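Local coordinates for protein-arginine-phosphatase (Bacillus subtilis subsp. subtilis, PDB 4KK3) that removes phosphate from phosphoarginine residues of many proteins, counteracting the arginine kinase McsB, with almost no activity on phosphorylated serine, threonine or tyrosine peptides, at residues Glu28-Val32 against Ala142-Lys146; Leu69-Glu75 against Phe95-Lys101; Leu105-Thr110 against Leu137-Leu141. All coordinates share one frame; numbering follows the deposited sequence.

Interaction 1. Residues Glu28-Val32 against Ala142-Lys146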
ATOM      1  N   GLU A  28       7.195 -10.646  11.947  1.00 40.39           N
ATOM      2  CA  GLU A  28       7.562 -11.819  11.159  1.00 45.45           C
ATOM      3  C   GLU A  28       9.075 -11.884  10.962  1.00 45.64           C
ATOM      4  O   GLU A  28       9.616 -12.894  10.509  1.00 46.20           O
ATOM      5  CB  GLU A  28       6.843 -11.773   9.804  1.00 45.57           C
ATOM      6  CG  GLU A  28       7.017 -13.002   8.917  1.00 59.64           C
ATOM      7  CD  GLU A  28       6.358 -14.247   9.484  1.00 69.97           C
ATOM      8  OE1 GLU A  28       5.378 -14.110  10.249  1.00 72.50           O
ATOM      9  OE2 GLU A  28       6.824 -15.364   9.164  1.00 72.30           O
ATOM     10  N   GLY A  29       9.761 -10.804  11.313  1.00 44.65           N
ATOM     11  CA  GLY A  29      11.203 -10.753  11.179  1.00 42.80           C
ATOM     12  C   GLY A  29      11.621 -10.488   9.750  1.00 44.38           C
ATOM     13  O   GLY A  29      12.721 -10.849   9.335  1.00 47.91           O
ATOM     14  N   LEU A  30      10.729  -9.860   8.989  1.00 36.78           N
ATOM     15  CA  LEU A  30      11.009  -9.536   7.596  1.00 44.38           C
ATOM     16  C   LEU A  30      11.975  -8.374   7.470  1.00 48.08           C
ATOM     17  O   LEU A  30      11.832  -7.358   8.148  1.00 51.18           O
ATOM     18  CB  LEU A  30       9.716  -9.177   6.867  1.00 45.34           C
ATOM     19  CG  LEU A  30       8.906 -10.322   6.281  1.00 46.68           C
ATOM     20  CD1 LEU A  30       7.677  -9.763   5.590  1.00 41.53           C
ATOM     21  CD2 LEU A  30       9.762 -11.085   5.306  1.00 51.77           C
ATOM     22  N   ASN A  31      12.950  -8.518   6.582  1.00 45.70           N
ATOM     23  CA  ASN A  31      13.876  -7.433   6.305  1.00 50.43           C
ATOM     24  C   ASN A  31      13.506  -6.748   5.000  1.00 46.32           C
ATOM     25  O   ASN A  31      14.051  -7.055   3.941  1.00 48.61           O
ATOM     26  CB  ASN A  31      15.322  -7.939   6.282  1.00 61.29           C
ATOM     27  CG  ASN A  31      15.844  -8.266   7.672  1.00 72.08           C
ATOM     28  OD1 ASN A  31      15.398  -7.686   8.665  1.00 75.02           O
ATOM     29  ND2 ASN A  31      16.795  -9.195   7.750  1.00 75.14           N
ATOM     30  N   VAL A  32      12.542  -5.838   5.084  1.00 39.49           N
ATOM     31  CA  VAL A  32      12.082  -5.101   3.917  1.00 38.01           C
ATOM     32  C   VAL A  32      11.991  -3.619   4.229  1.00 35.40           C
ATOM     33  O   VAL A  32      11.862  -3.225   5.391  1.00 35.00           O
ATOM     34  CB  VAL A  32      10.699  -5.595   3.438  1.00 39.89           C
ATOM     35  CG1 VAL A  32      10.774  -7.041   2.991  1.00 48.42           C
ATOM     36  CG2 VAL A  32       9.662  -5.433   4.533  1.00 36.79           C
ATOM     37  N   ALA A 142       3.367 -11.126   3.799  1.00 19.23           N
ATOM     38  CA  ALA A 142       4.509 -11.388   4.652  1.00 23.52           C
ATOM     39  C   ALA A 142       4.973 -12.838   4.525  1.00 24.85           C
ATOM     40  O   ALA A 142       6.154 -13.095   4.308  1.00 30.11           O
ATOM     41  CB  ALA A 142       4.170 -11.052   6.079  1.00 25.21           C
ATOM     42  N   LYS A 143       4.036 -13.774   4.627  1.00 27.38           N
ATOM     43  CA  LYS A 143       4.358 -15.191   4.520  1.00 32.59           C
ATOM     44  C   LYS A 143       4.935 -15.509   3.145  1.00 35.07           C
ATOM     45  O   LYS A 143       5.840 -16.331   3.020  1.00 35.79           O
ATOM     46  CB  LYS A 143       3.127 -16.064   4.787  1.00 40.41           C
ATOM     47  CG  LYS A 143       2.408 -15.804   6.110  1.00 48.08           C
ATOM     48  CD  LYS A 143       3.252 -16.166   7.321  1.00 59.54           C
ATOM     49  CE  LYS A 143       2.423 -16.093   8.600  1.00 63.81           C
ATOM     50  NZ  LYS A 143       3.246 -16.238   9.836  1.00 67.52           N
ATOM     51  N   GLN A 144       4.415 -14.851   2.113  1.00 27.84           N
ATOM     52  CA  GLN A 144       4.888 -15.098   0.760  1.00 31.74           C
ATOM     53  C   GLN A 144       6.290 -14.547   0.554  1.00 32.48           C
ATOM     54  O   GLN A 144       7.122 -15.188  -0.086  1.00 36.80           O
ATOM     55  CB  GLN A 144       3.934 -14.501  -0.270  1.00 32.38           C
ATOM     56  CG  GLN A 144       2.656 -15.285  -0.439  1.00 35.72           C
ATOM     57  CD  GLN A 144       1.642 -14.531  -1.258  1.00 39.92           C
ATOM     58  OE1 GLN A 144       1.899 -13.410  -1.701  1.00 39.77           O
ATOM     59  NE2 GLN A 144       0.478 -15.138  -1.465  1.00 41.00           N
ATOM     60  N   LEU A 145       6.558 -13.371   1.111  1.00 27.89           N
ATOM     61  CA  LEU A 145       7.867 -12.742   0.940  1.00 31.54           C
ATOM     62  C   LEU A 145       9.013 -13.591   1.502  1.00 41.03           C
ATOM     63  O   LEU A 145      10.166 -13.424   1.107  1.00 42.90           O
ATOM     64  CB  LEU A 145       7.885 -11.335   1.532  1.00 31.58           C
ATOM     65  CG  LEU A 145       7.137 -10.284   0.705  1.00 33.38           C
ATOM     66  CD1 LEU A 145       7.054  -8.989   1.462  1.00 36.86           C
ATOM     67  CD2 LEU A 145       7.825 -10.068  -0.634  1.00 39.05           C
ATOM     68  N   LYS A 146       8.682 -14.508   2.407  1.00 46.87           N
ATOM     69  CA  LYS A 146       9.656 -15.472   2.925  1.00 56.39           C
ATOM     70  C   LYS A 146      10.158 -16.421   1.834  1.00 61.16           C
ATOM     71  O   LYS A 146      11.218 -17.029   1.975  1.00 67.35           O
ATOM     72  CB  LYS A 146       9.046 -16.288   4.066  1.00 60.23           C
ATOM     73  CG  LYS A 146       8.403 -15.455   5.157  1.00 62.90           C
ATOM     74  CD  LYS A 146       9.411 -14.526   5.800  1.00 67.18           C
ATOM     75  CE  LYS A 146      10.266 -15.238   6.836  1.00 71.70           C
ATOM     76  NZ  LYS A 146       9.514 -15.500   8.096  1.00 72.09           N
TER

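Interaction 2. Residues Leu69-Glu75 against Phe95-Lys101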
ATOM      1  N   LEU A  69       3.804   9.833  -6.327  1.00 23.53           N
ATOM      2  CA  LEU A  69       4.677   8.851  -6.918  1.00 21.85           C
ATOM      3  C   LEU A  69       5.572   9.566  -7.930  1.00 26.17           C
ATOM      4  O   LEU A  69       5.116  10.453  -8.644  1.00 30.48           O
ATOM      5  CB  LEU A  69       3.845   7.773  -7.590  1.00 23.65           C
ATOM      6  CG  LEU A  69       4.596   6.563  -8.119  1.00 25.57           C
ATOM      7  CD1 LEU A  69       5.235   5.767  -6.998  1.00 21.99           C
ATOM      8  CD2 LEU A  69       3.621   5.716  -8.877  1.00 24.34           C
ATOM      9  N   THR A  70       6.848   9.204  -7.966  1.00 22.68           N
ATOM     10  CA  THR A  70       7.790   9.833  -8.887  1.00 31.05           C
ATOM     11  C   THR A  70       8.569   8.779  -9.645  1.00 30.03           C
ATOM     12  O   THR A  70       8.574   7.607  -9.260  1.00 28.52           O
ATOM     13  CB  THR A  70       8.815  10.696  -8.150  1.00 32.75           C
ATOM     14  OG1 THR A  70       9.596   9.857  -7.293  1.00 33.88           O
ATOM     15  CG2 THR A  70       8.125  11.775  -7.336  1.00 33.83           C
ATOM     16  N   GLU A  71       9.240   9.205 -10.714  1.00 34.48           N
ATOM     17  CA  GLU A  71      10.069   8.306 -11.508  1.00 33.02           C
ATOM     18  C   GLU A  71      11.161   7.674 -10.649  1.00 32.51           C
ATOM     19  O   GLU A  71      11.437   6.483 -10.769  1.00 33.39           O
ATOM     20  CB  GLU A  71      10.681   9.052 -12.698  1.00 39.81           C
ATOM     21  CG  GLU A  71      11.726   8.262 -13.475  1.00 46.64           C
ATOM     22  CD  GLU A  71      11.132   7.127 -14.290  1.00 50.56           C
ATOM     23  OE1 GLU A  71       9.932   7.195 -14.630  1.00 47.42           O
ATOM     24  OE2 GLU A  71      11.873   6.165 -14.595  1.00 54.44           O
ATOM     25  N   GLU A  72      11.764   8.472  -9.769  1.00 31.68           N
ATOM     26  CA  GLU A  72      12.814   7.983  -8.878  1.00 39.33           C
ATOM     27  C   GLU A  72      12.339   6.838  -7.983  1.00 36.43           C
ATOM     28  O   GLU A  72      13.039   5.836  -7.823  1.00 37.76           O
ATOM     29  CB  GLU A  72      13.354   9.116  -8.007  1.00 49.49           C
ATOM     30  CG  GLU A  72      14.555   8.723  -7.166  1.00 59.13           C
ATOM     31  CD  GLU A  72      14.730   9.614  -5.952  1.00 65.65           C
ATOM     32  OE1 GLU A  72      13.956   9.450  -4.983  1.00 64.44           O
ATOM     33  OE2 GLU A  72      15.636  10.473  -5.967  1.00 69.79           O
ATOM     34  N   LEU A  73      11.157   6.998  -7.393  1.00 29.32           N
ATOM     35  CA  LEU A  73      10.563   5.945  -6.572  1.00 31.11           C
ATOM     36  C   LEU A  73      10.271   4.692  -7.395  1.00 32.18           C
ATOM     37  O   LEU A  73      10.489   3.568  -6.933  1.00 33.91           O
ATOM     38  CB  LEU A  73       9.277   6.438  -5.906  1.00 26.42           C
ATOM     39  CG  LEU A  73       9.393   7.550  -4.865  1.00 31.51           C
ATOM     40  CD1 LEU A  73       8.004   7.997  -4.420  1.00 28.38           C
ATOM     41  CD2 LEU A  73      10.218   7.090  -3.675  1.00 37.15           C
HETATM   42  N   MSE A  74       9.767   4.893  -8.609  1.00 35.31           N
HETATM   43  CA  MSE A  74       9.430   3.783  -9.493  1.00 33.51           C
HETATM   44  C   MSE A  74      10.670   3.000  -9.915  1.00 34.81           C
HETATM   45  O   MSE A  74      10.634   1.777 -10.015  1.00 39.94           O
HETATM   46  CB  MSE A  74       8.657   4.276 -10.724  1.00 33.59           C
HETATM   47  CG  MSE A  74       7.209   4.672 -10.442  1.00 30.46           C
HETATM   48 SE   MSE A  74       6.134   3.154  -9.842  0.71 28.56          SE
HETATM   49  CE  MSE A  74       6.531   1.957 -11.329  1.00 20.33           C
ATOM     50  N   GLU A  75      11.768   3.709 -10.155  1.00 34.36           N
ATOM     51  CA  GLU A  75      13.013   3.058 -10.555  1.00 37.40           C
ATOM     52  C   GLU A  75      13.594   2.232  -9.408  1.00 36.88           C
ATOM     53  O   GLU A  75      14.049   1.107  -9.614  1.00 35.81           O
ATOM     54  CB  GLU A  75      14.037   4.096 -11.038  1.00 44.21           C
ATOM     55  CG  GLU A  75      15.358   3.511 -11.554  1.00 51.73           C
ATOM     56  CD  GLU A  75      16.327   3.124 -10.440  1.00 59.11           C
ATOM     57  OE1 GLU A  75      16.355   3.811  -9.396  1.00 58.19           O
ATOM     58  OE2 GLU A  75      17.055   2.120 -10.608  1.00 64.22           O
ATOM     59  N   PHE A  95       4.568   6.977 -15.915  1.00 34.73           N
ATOM     60  CA  PHE A  95       5.973   6.689 -15.644  1.00 31.99           C
ATOM     61  C   PHE A  95       6.600   5.716 -16.627  1.00 36.46           C
ATOM     62  O   PHE A  95       6.003   5.382 -17.654  1.00 32.18           O
ATOM     63  CB  PHE A  95       6.159   6.224 -14.194  1.00 29.22           C
ATOM     64  CG  PHE A  95       5.633   7.205 -13.197  1.00 32.95           C
ATOM     65  CD1 PHE A  95       6.314   8.384 -12.945  1.00 39.38           C
ATOM     66  CD2 PHE A  95       4.436   6.976 -12.549  1.00 31.66           C
ATOM     67  CE1 PHE A  95       5.820   9.306 -12.049  1.00 40.73           C
ATOM     68  CE2 PHE A  95       3.934   7.894 -11.651  1.00 34.00           C
ATOM     69  CZ  PHE A  95       4.629   9.060 -11.399  1.00 39.29           C
ATOM     70  N   GLY A  96       7.815   5.281 -16.307  1.00 39.34           N
ATOM     71  CA  GLY A  96       8.627   4.500 -17.224  1.00 39.53           C
ATOM     72  C   GLY A  96       8.161   3.075 -17.446  1.00 34.97           C
ATOM     73  O   GLY A  96       7.050   2.695 -17.056  1.00 33.00           O
ATOM     74  N   ARG A  97       9.033   2.292 -18.077  1.00 31.62           N
ATOM     75  CA  ARG A  97       8.752   0.909 -18.431  1.00 28.55           C
ATOM     76  C   ARG A  97       8.975  -0.024 -17.254  1.00 28.89           C
ATOM     77  O   ARG A  97      10.003  -0.708 -17.170  1.00 28.49           O
ATOM     78  CB  ARG A  97       9.648   0.483 -19.600  1.00 37.46           C
ATOM     79  CG  ARG A  97       9.575   1.406 -20.806  1.00 48.54           C
ATOM     80  CD  ARG A  97       8.280   1.206 -21.574  1.00 58.51           C
ATOM     81  NE  ARG A  97       8.057  -0.204 -21.894  1.00 61.62           N
ATOM     82  CZ  ARG A  97       6.931  -0.685 -22.411  1.00 55.76           C
ATOM     83  NH1 ARG A  97       5.918   0.128 -22.678  1.00 52.41           N
ATOM     84  NH2 ARG A  97       6.814  -1.980 -22.655  1.00 52.27           N
ATOM     85  N   TYR A  98       7.995  -0.074 -16.360  1.00 23.85           N
ATOM     86  CA  TYR A  98       8.141  -0.828 -15.116  1.00 24.51           C
ATOM     87  C   TYR A  98       7.017  -1.802 -14.863  1.00 24.59           C
ATOM     88  O   TYR A  98       6.802  -2.197 -13.719  1.00 22.50           O
ATOM     89  CB  TYR A  98       8.220   0.117 -13.922  1.00 24.24           C
ATOM     90  CG  TYR A  98       9.382   1.066 -13.984  1.00 29.00           C
ATOM     91  CD1 TYR A  98      10.682   0.592 -13.984  1.00 30.60           C
ATOM     92  CD2 TYR A  98       9.181   2.440 -14.035  1.00 32.51           C
ATOM     93  CE1 TYR A  98      11.755   1.454 -14.046  1.00 37.71           C
ATOM     94  CE2 TYR A  98      10.250   3.312 -14.090  1.00 33.17           C
ATOM     95  CZ  TYR A  98      11.533   2.812 -14.101  1.00 37.82           C
ATOM     96  OH  TYR A  98      12.605   3.671 -14.165  1.00 45.75           O
ATOM     97  N   ARG A  99       6.312  -2.198 -15.919  1.00 25.64           N
ATOM     98  CA  ARG A  99       5.215  -3.151 -15.790  1.00 25.71           C
ATOM     99  C   ARG A  99       5.599  -4.398 -15.010  1.00 23.97           C
ATOM    100  O   ARG A  99       4.767  -4.975 -14.313  1.00 23.64           O
ATOM    101  CB  ARG A  99       4.679  -3.563 -17.166  1.00 35.65           C
ATOM    102  CG  ARG A  99       3.798  -2.525 -17.802  1.00 39.37           C
ATOM    103  CD  ARG A  99       3.215  -3.011 -19.114  1.00 40.84           C
ATOM    104  NE  ARG A  99       2.454  -1.944 -19.747  1.00 43.23           N
ATOM    105  CZ  ARG A  99       1.161  -1.722 -19.545  1.00 44.18           C
ATOM    106  NH1 ARG A  99       0.463  -2.501 -18.733  1.00 40.44           N
ATOM    107  NH2 ARG A  99       0.560  -0.723 -20.174  1.00 53.37           N
ATOM    108  N   ASP A 100       6.856  -4.816 -15.132  1.00 26.57           N
ATOM    109  CA  ASP A 100       7.266  -6.082 -14.549  1.00 21.97           C
ATOM    110  C   ASP A 100       7.353  -6.041 -13.049  1.00 20.79           C
ATOM    111  O   ASP A 100       7.453  -7.089 -12.425  1.00 22.16           O
ATOM    112  CB  ASP A 100       8.601  -6.524 -15.096  1.00 23.85           C
ATOM    113  CG  ASP A 100       8.466  -7.137 -16.462  1.00 25.29           C
ATOM    114  OD1 ASP A 100       7.710  -8.132 -16.584  1.00 30.74           O
ATOM    115  OD2 ASP A 100       9.075  -6.590 -17.387  1.00 26.62           O
ATOM    116  N   LYS A 101       7.311  -4.845 -12.479  1.00 19.86           N
ATOM    117  CA  LYS A 101       7.361  -4.723 -11.014  1.00 18.82           C
ATOM    118  C   LYS A 101       6.050  -4.237 -10.401  1.00 18.01           C
ATOM    119  O   LYS A 101       5.949  -4.113  -9.184  1.00 20.54           O
ATOM    120  CB  LYS A 101       8.513  -3.809 -10.578  1.00 23.42           C
ATOM    121  CG  LYS A 101       8.258  -2.334 -10.816  1.00 26.25           C
ATOM    122  CD  LYS A 101       9.364  -1.465 -10.235  1.00 30.29           C
ATOM    123  CE  LYS A 101      10.693  -1.697 -10.924  1.00 29.54           C
ATOM    124  NZ  LYS A 101      11.751  -0.761 -10.408  1.00 30.64           N
TER

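Interaction 3. Residues Leu105-Thr110 against Leu137-Leu141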
ATOM      1  N   LEU A 105      -2.321  -5.395  -5.264  1.00 12.41           N
ATOM      2  CA  LEU A 105      -2.093  -6.142  -4.039  1.00 13.21           C
ATOM      3  C   LEU A 105      -2.828  -7.486  -4.082  1.00 17.16           C
ATOM      4  O   LEU A 105      -2.256  -8.531  -3.745  1.00 15.60           O
ATOM      5  CB  LEU A 105      -2.511  -5.295  -2.835  1.00 14.79           C
ATOM      6  CG  LEU A 105      -2.371  -5.950  -1.465  1.00 14.72           C
ATOM      7  CD1 LEU A 105      -0.954  -6.422  -1.192  1.00 16.26           C
ATOM      8  CD2 LEU A 105      -2.796  -4.944  -0.408  1.00 17.88           C
ATOM      9  N   LYS A 106      -4.077  -7.478  -4.544  1.00 19.60           N
ATOM     10  CA  LYS A 106      -4.839  -8.720  -4.593  1.00 19.17           C
ATOM     11  C   LYS A 106      -4.247  -9.723  -5.594  1.00 17.66           C
ATOM     12  O   LYS A 106      -4.090 -10.888  -5.257  1.00 19.56           O
ATOM     13  CB  LYS A 106      -6.330  -8.477  -4.817  1.00 19.06           C
ATOM     14  CG  LYS A 106      -6.995  -7.838  -3.587  1.00 19.24           C
ATOM     15  CD  LYS A 106      -8.498  -7.700  -3.739  1.00 20.52           C
ATOM     16  CE  LYS A 106      -9.107  -7.181  -2.432  1.00 21.66           C
ATOM     17  NZ  LYS A 106     -10.570  -6.958  -2.551  1.00 25.39           N
ATOM     18  N   GLU A 107      -3.907  -9.251  -6.799  1.00 17.85           N
ATOM     19  CA  GLU A 107      -3.227 -10.075  -7.813  1.00 24.83           C
ATOM     20  C   GLU A 107      -2.035 -10.822  -7.247  1.00 20.06           C
ATOM     21  O   GLU A 107      -1.906 -12.042  -7.369  1.00 23.04           O
ATOM     22  CB  GLU A 107      -2.641  -9.173  -8.911  1.00 31.44           C
ATOM     23  CG  GLU A 107      -3.396  -9.041 -10.178  1.00 43.63           C
ATOM     24  CD  GLU A 107      -2.573  -8.311 -11.229  1.00 37.02           C
ATOM     25  OE1 GLU A 107      -1.776  -7.396 -10.876  1.00 22.52           O
ATOM     26  OE2 GLU A 107      -2.712  -8.664 -12.410  1.00 42.15           O
ATOM     27  N   TYR A 108      -1.134 -10.056  -6.647  1.00 20.30           N
ATOM     28  CA  TYR A 108       0.149 -10.577  -6.222  1.00 23.14           C
ATOM     29  C   TYR A 108      -0.016 -11.604  -5.113  1.00 23.49           C
ATOM     30  O   TYR A 108       0.628 -12.653  -5.114  1.00 24.60           O
ATOM     31  CB  TYR A 108       1.029  -9.423  -5.755  1.00 21.20           C
ATOM     32  CG  TYR A 108       2.474  -9.801  -5.598  1.00 21.34           C
ATOM     33  CD1 TYR A 108       2.991 -10.162  -4.365  1.00 24.51           C
ATOM     34  CD2 TYR A 108       3.318  -9.812  -6.698  1.00 24.41           C
ATOM     35  CE1 TYR A 108       4.321 -10.511  -4.232  1.00 26.51           C
ATOM     36  CE2 TYR A 108       4.635 -10.164  -6.579  1.00 26.64           C
ATOM     37  CZ  TYR A 108       5.137 -10.515  -5.346  1.00 27.60           C
ATOM     38  OH  TYR A 108       6.466 -10.860  -5.251  1.00 30.31           O
ATOM     39  N   VAL A 109      -0.895 -11.301  -4.169  1.00 22.79           N
ATOM     40  CA  VAL A 109      -1.043 -12.130  -2.987  1.00 24.65           C
ATOM     41  C   VAL A 109      -1.947 -13.342  -3.209  1.00 27.78           C
ATOM     42  O   VAL A 109      -1.631 -14.455  -2.774  1.00 28.57           O
ATOM     43  CB  VAL A 109      -1.564 -11.274  -1.809  1.00 20.04           C
ATOM     44  CG1 VAL A 109      -1.847 -12.148  -0.606  1.00 24.29           C
ATOM     45  CG2 VAL A 109      -0.548 -10.197  -1.489  1.00 21.62           C
ATOM     46  N   THR A 110      -3.055 -13.132  -3.912  1.00 22.58           N
ATOM     47  CA  THR A 110      -4.096 -14.146  -4.014  1.00 26.54           C
ATOM     48  C   THR A 110      -4.168 -14.793  -5.393  1.00 29.34           C
ATOM     49  O   THR A 110      -4.816 -15.821  -5.565  1.00 31.09           O
ATOM     50  CB  THR A 110      -5.480 -13.553  -3.716  1.00 32.93           C
ATOM     51  OG1 THR A 110      -5.973 -12.884  -4.883  1.00 34.86           O
ATOM     52  CG2 THR A 110      -5.405 -12.572  -2.563  1.00 42.40           C
ATOM     53  N   LEU A 137      -4.673  -9.413   3.660  1.00 16.87           N
ATOM     54  CA  LEU A 137      -3.803  -9.497   2.484  1.00 20.83           C
ATOM     55  C   LEU A 137      -2.330  -9.353   2.857  1.00 20.68           C
ATOM     56  O   LEU A 137      -1.447 -10.043   2.318  1.00 20.60           O
ATOM     57  CB  LEU A 137      -4.185  -8.404   1.495  1.00 17.90           C
ATOM     58  CG  LEU A 137      -5.508  -8.669   0.774  1.00 17.58           C
ATOM     59  CD1 LEU A 137      -6.041  -7.398   0.127  1.00 20.32           C
ATOM     60  CD2 LEU A 137      -5.323  -9.765  -0.260  1.00 20.08           C
ATOM     61  N   LEU A 138      -2.068  -8.454   3.796  1.00 16.95           N
ATOM     62  CA  LEU A 138      -0.703  -8.105   4.154  1.00 16.00           C
ATOM     63  C   LEU A 138      -0.061  -9.175   5.026  1.00 16.51           C
ATOM     64  O   LEU A 138       1.145  -9.385   4.943  1.00 21.27           O
ATOM     65  CB  LEU A 138      -0.661  -6.737   4.837  1.00 16.68           C
ATOM     66  CG  LEU A 138      -1.088  -5.616   3.873  1.00 16.30           C
ATOM     67  CD1 LEU A 138      -1.302  -4.317   4.644  1.00 19.05           C
ATOM     68  CD2 LEU A 138      -0.091  -5.408   2.744  1.00 19.32           C
ATOM     69  N   ARG A 139      -0.865  -9.856   5.839  1.00 18.56           N
ATOM     70  CA  ARG A 139      -0.369 -11.034   6.554  1.00 22.24           C
ATOM     71  C   ARG A 139       0.068 -12.131   5.589  1.00 22.76           C
ATOM     72  O   ARG A 139       1.112 -12.754   5.795  1.00 23.79           O
ATOM     73  CB  ARG A 139      -1.389 -11.565   7.566  1.00 28.03           C
ATOM     74  CG  ARG A 139      -1.574 -10.626   8.746  1.00 31.38           C
ATOM     75  CD  ARG A 139      -2.347 -11.255   9.884  1.00 37.88           C
ATOM     76  NE  ARG A 139      -2.543 -10.294  10.969  1.00 41.84           N
ATOM     77  CZ  ARG A 139      -1.623  -9.997  11.884  1.00 48.40           C
ATOM     78  NH1 ARG A 139      -0.434 -10.589  11.860  1.00 50.81           N
ATOM     79  NH2 ARG A 139      -1.891  -9.108  12.828  1.00 49.55           N
ATOM     80  N   GLN A 140      -0.713 -12.347   4.533  1.00 23.04           N
ATOM     81  CA  GLN A 140      -0.354 -13.334   3.515  1.00 26.76           C
ATOM     82  C   GLN A 140       0.885 -12.894   2.749  1.00 24.58           C
ATOM     83  O   GLN A 140       1.744 -13.718   2.449  1.00 24.27           O
ATOM     84  CB  GLN A 140      -1.483 -13.569   2.518  1.00 34.89           C
ATOM     85  CG  GLN A 140      -2.827 -13.966   3.077  1.00 44.28           C
ATOM     86  CD  GLN A 140      -3.896 -14.010   1.990  1.00 49.29           C
ATOM     87  OE1 GLN A 140      -3.839 -14.844   1.078  1.00 52.96           O
ATOM     88  NE2 GLN A 140      -4.863 -13.095   2.067  1.00 37.29           N
ATOM     89  N   LEU A 141       0.960 -11.603   2.413  1.00 22.61           N
ATOM     90  CA  LEU A 141       2.123 -11.056   1.726  1.00 21.00           C
ATOM     91  C   LEU A 141       3.404 -11.356   2.492  1.00 20.77           C
ATOM     92  O   LEU A 141       4.400 -11.785   1.914  1.00 22.82           O
ATOM     93  CB  LEU A 141       1.982  -9.544   1.486  1.00 20.14           C
ATOM     94  CG  LEU A 141       3.143  -8.821   0.785  1.00 15.96           C
ATOM     95  CD1 LEU A 141       3.309  -9.316  -0.655  1.00 20.50           C
ATOM     96  CD2 LEU A 141       2.946  -7.302   0.785  1.00 16.54           C
TER

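Interaction 1. Residues Glu28-Val32 against Ala142-Lys146
Glu28 swings its CG away from the backbone N (chi1 -174°) and bends at chi2, which carries its carboxylate to Lys143 and Lys146. Lys146 meets it by a different route. Its chain bends at chi2, chi3 and chi4 and folds back, bringing NZ to the glutamate. Each carboxylate oxygen takes one lysine. Lys143 NZ donates to Glu28 OE1 at 3.0 Å, on the syn side and 34° out of the carboxylate plane, and the two side chains meet nearly perpendicular. Lys146 NZ donates to Glu28 OE2 at 2.9 Å, on the anti side and nearer the plane, 16° out. The three residues form a salt-bridge network, and the two positive charges would be expected to favour the ionised carboxylate.

Beside the charges the contact is apolar. Leu30 CD1 lies over the backbone of Ala142, 3.7 Å from Ala142 CA, and also touches the methyl of that residue. Leu30 CD2 presses on the aliphatic part of Lys146, and the 3.5 Å to Lys146 CD is a tight carbon contact. Leu30 CD2 also reaches Leu145 CB at 4.2 Å. Val32 CG1 meets Leu145 CD1 more loosely, at 4.5 Å. Ala25 and Phe21 of helix 13-28 continue this packing on Leu30 and Val32.

Gly29, with positive phi, is the first residue to leave helical geometry after helix 13-28. The contact lies away from the annotated sites. It joins the loop that follows this helix to the C-terminal end of helix 124-145, in the alpha/beta fold of low molecular weight phosphatases.

Interaction 2. Residues Leu69-Glu75 against Phe95-Lys101
Lys101 NZ reaches back to the helix backbone and donates to Met74 O at 2.8 Å, in the carbonyl plane. A bend at chi3 (65°) turns the amine to this oxygen. The same Met74 O lies over the centre of the Tyr98 ring, 4.0 Å above its plane. CE of Met74, a selenomethionine, lies 3.6 Å from Tyr98 CB, and its CG covers one face of the Phe95 ring. Phe95 CE2 packs 3.5 Å from Leu69 CD2.

Glu71 meets the loop with both oxygens, unequally. Glu71 OE2 takes a short bond from Tyr98 OH, 2.6 Å, on the syn side and 31° out of the carboxylate plane. Its OE1 accepts a weak bond from Gly96 N. A phenylalanine in place of Tyr98 would probably leave Glu71 OE2 without this hydroxyl partner and its carboxylate freer to turn. Thr70 is the N-cap of the helix, its OG1 accepting from Leu73 N.

Lys101 NZ also bonds Ala77 O. The contact joins the start of helix 71-76 to the loop between helix 85-94 and strand 102-104 of the alpha/beta fold. Leu69 and Met74 pack on Ile91 of helix 85-94, Leu69 on Ala37 of strand 33-38, and Met74 on Val80 of strand 79-82.

Interaction 3. Residues Leu105-Thr110 against Leu137-Leu141
Val109 and Leu137 bring together two helices that pack together beside the parallel sheet of the low molecular weight phosphatase fold. The axes of segments 105-110 and 137-141 approach to 9.5 Å and cross at 46°. Leu137 acts as a knob in a hole lined by Leu105, Lys106, Val109 and Thr110.

The apolar contacts carry most of the interface. Leu137 CD1 lies against the aliphatic part of Lys106, 3.9 Å from Lys106 CG. The other methyl, Leu137 CD2, meets Thr110 CG2 at 3.6 Å. The two methyls of Val109 divide their work. Val109 CG1, anti to the backbone N (chi1 175°), touches Gln140 CB at 3.5 Å and lies near Leu137 O. Val109 CG2 meets Leu141 CB. Leu105 packs on Leu137 and Leu138, with the Leu105 and Leu138 side chains nearly perpendicular. Leu141 CD1 touches the Tyr108 ring, 3.8 Å from Tyr108 CD1. Leu81 of strand 79-82 touches Leu105, Tyr108 and Leu141, and Leu20 of helix 13-28 touches Leu138.

No hydrogen bond links the two segments. The polar end of Lys106 instead pairs with Glu133, earlier on helix 124-145, and also donates to Asp115 O. The Thr110 hydroxyl bonds Ser112 OG and turns back on its own helix. There Thr110 OG1 donates to Lys106 O at 2.8 Å, above the carbonyl plane, and that oxygen also accepts from Thr110 N.

In the fold
Interactions 1 and 3 both use helix 124-145, and their centres are about 12 Å apart. They touch directly: Gln144 NE2 lies 2.6 Å from Val109 O, a probable hydrogen bond. The centre of interaction 2 is about 23 Å from that of interaction 1 and about 20 Å from that of interaction 3. It connects with interaction 3 through strand 102-104, between 95-101 and 105-110. Along the chain, interaction 1 encloses both others. Neither interaction 2 nor 3 touches the catalytic centre. Side chain to side chain, Leu69 lies about 8 Å from substrate-binding Asn10, and Leu105 about 8 Å from Arg13, active-site by similarity; both are about 10 Å from the nucleophile Cys7.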